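Local coordinates for flagellar hook associated protein type 3 FlgL (Legionella pneumophila subsp. pneumophila, PDB 5YTI) that probably serves as a structural, hook-associated component of the bacterial flagellum, as a member of the flagellin family, at residues Arg302-Asn305 with Asn306-Pro310. Numbering follows the deposited sequence.
Sequences RMIN and NLNKP
The last turn of helix 296-307 and its run-out into the following loop bring R302-N305 against N306-P310. Two i to i+4 backbone bonds carry the regular helix: N306 N to R302 O, 3.1 Å, and L307 N to M303 O, 3.0 Å. At N308 the pattern changes, because the backbone N of N308 is shared between I304 O, at 3.2 Å and bent to 137° at the hydrogen, and N305 O, the latter a weak i to i+3 bond. K309 N then bonds to N306 O within the turn, and the chain leaves the helix in an extended conformation. The side chains of L307, N308 and K309 lie beside the carbonyl oxygens of M303, I304 and N305, respectively. L307, its CG beside its own backbone N (chi1 -72°), packs that CG next to M303 O, alongside the bond that the carbonyl accepts. N308 lies next to I304, both pointing the same way, with N308 ND2 3.7 Å from I304 CG2; the amide also comes close to I304 O, but at too poor an angle for a hydrogen bond. K309 doubles back through bends at chi2 and chi3, so that its CE comes near N305 O. This end of the helix meets three others. M303 and L307 pack on helix 49-96, the selenomethionine against L90, I93 and Q94, while L307 also joins I304 and N308 on helix 104-125. Turned to helix 316-374 are N306, touching T320 and E323, and R302, whose guanidinium forms salt bridges with E323 of that helix and with E294, just ahead of helix 296-307.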
loop_
_atom_site.group_PDB
_atom_site.type_symbol
_atom_site.label_atom_id
_atom_site.label_comp_id
_atom_site.label_asym_id
_atom_site.label_seq_id
_atom_site.Cartn_x
_atom_site.Cartn_y
_atom_site.Cartn_z
ATOM N N ARG A 302 -2.586 -13.446 11.601
ATOM C CA ARG A 302 -3.348 -14.267 10.685
ATOM C C ARG A 302 -2.645 -15.568 10.310
ATOM O O ARG A 302 -3.313 -16.582 10.082
ATOM C CB ARG A 302 -3.625 -13.490 9.409
ATOM C CG ARG A 302 -4.764 -12.479 9.490
ATOM C CD ARG A 302 -5.584 -12.530 8.211
ATOM N NE ARG A 302 -5.223 -11.525 7.218
ATOM C CZ ARG A 302 -5.452 -11.636 5.906
ATOM N NH1 ARG A 302 -5.084 -10.641 5.125
ATOM N NH2 ARG A 302 -6.011 -12.723 5.359
HETATM N N MSE A 303 -1.316 -15.555 10.210
HETATM C CA MSE A 303 -0.603 -16.786 9.857
HETATM C C MSE A 303 -0.744 -17.746 10.998
HETATM O O MSE A 303 -0.853 -18.959 10.778
HETATM C CB MSE A 303 0.863 -16.573 9.567
HETATM C CG MSE A 303 1.198 -15.995 8.197
HETATM SE SE MSE A 303 3.094 -15.446 8.362
HETATM C CE MSE A 303 3.921 -17.154 8.819
ATOM N N ILE A 304 -0.761 -17.190 12.213
ATOM C CA ILE A 304 -0.992 -17.953 13.460
ATOM C C ILE A 304 -2.432 -18.536 13.550
ATOM O O ILE A 304 -2.622 -19.736 13.791
ATOM C CB ILE A 304 -0.750 -17.081 14.716
ATOM C CG1 ILE A 304 0.725 -16.690 14.867
ATOM C CG2 ILE A 304 -1.259 -17.775 15.969
ATOM C CD1 ILE A 304 0.958 -15.576 15.892
ATOM N N ASN A 305 -3.451 -17.704 13.376
ATOM C CA ASN A 305 -4.802 -18.230 13.348
ATOM C C ASN A 305 -4.877 -19.401 12.384
ATOM O O ASN A 305 -5.515 -20.386 12.697
ATOM C CB ASN A 305 -5.817 -17.178 12.929
ATOM C CG ASN A 305 -5.968 -16.063 13.948
ATOM O OD1 ASN A 305 -6.749 -15.139 13.743
ATOM N ND2 ASN A 305 -5.219 -16.135 15.044
ATOM N N ASN A 306 -4.212 -19.305 11.233
ATOM C CA ASN A 306 -4.321 -20.314 10.177
ATOM C C ASN A 306 -3.570 -21.612 10.499
ATOM O O ASN A 306 -4.034 -22.714 10.251
ATOM C CB ASN A 306 -3.745 -19.740 8.894
ATOM C CG ASN A 306 -4.509 -20.176 7.675
ATOM O OD1 ASN A 306 -5.697 -19.935 7.583
ATOM N ND2 ASN A 306 -3.825 -20.799 6.720
ATOM N N LEU A 307 -2.377 -21.481 11.042
ATOM C CA LEU A 307 -1.640 -22.655 11.441
ATOM C C LEU A 307 -2.375 -23.470 12.494
ATOM O O LEU A 307 -2.084 -24.643 12.660
ATOM C CB LEU A 307 -0.278 -22.235 11.973
ATOM C CG LEU A 307 0.598 -21.770 10.836
ATOM C CD1 LEU A 307 1.885 -21.186 11.375
ATOM C CD2 LEU A 307 0.835 -22.970 9.928
ATOM N N ASN A 308 -3.298 -22.828 13.211
ATOM C CA ASN A 308 -4.101 -23.460 14.271
ATOM C C ASN A 308 -5.454 -24.011 13.806
ATOM O O ASN A 308 -6.165 -24.606 14.585
ATOM C CB ASN A 308 -4.350 -22.460 15.418
ATOM C CG ASN A 308 -3.127 -22.253 16.294
ATOM O OD1 ASN A 308 -2.348 -23.187 16.551
ATOM N ND2 ASN A 308 -2.953 -21.024 16.765
ATOM N N LYS A 309 -5.827 -23.818 12.551
ATOM C CA LYS A 309 -7.100 -24.342 12.075
ATOM C C LYS A 309 -7.021 -25.855 12.052
ATOM O O LYS A 309 -5.937 -26.399 11.970
ATOM C CB LYS A 309 -7.415 -23.862 10.648
ATOM C CG LYS A 309 -7.615 -22.366 10.485
ATOM C CD LYS A 309 -8.904 -21.879 11.129
ATOM C CE LYS A 309 -8.665 -20.605 11.940
ATOM N NZ LYS A 309 -9.857 -20.172 12.719
ATOM N N PRO A 310 -8.169 -26.538 12.104
ATOM C CA PRO A 310 -8.163 -27.967 11.798
ATOM C C PRO A 310 -7.500 -28.255 10.452
ATOM O O PRO A 310 -7.872 -27.654 9.458
ATOM C CB PRO A 310 -9.662 -28.322 11.737
ATOM C CG PRO A 310 -10.359 -27.286 12.553
ATOM C CD PRO A 310 -9.507 -26.043 12.496
#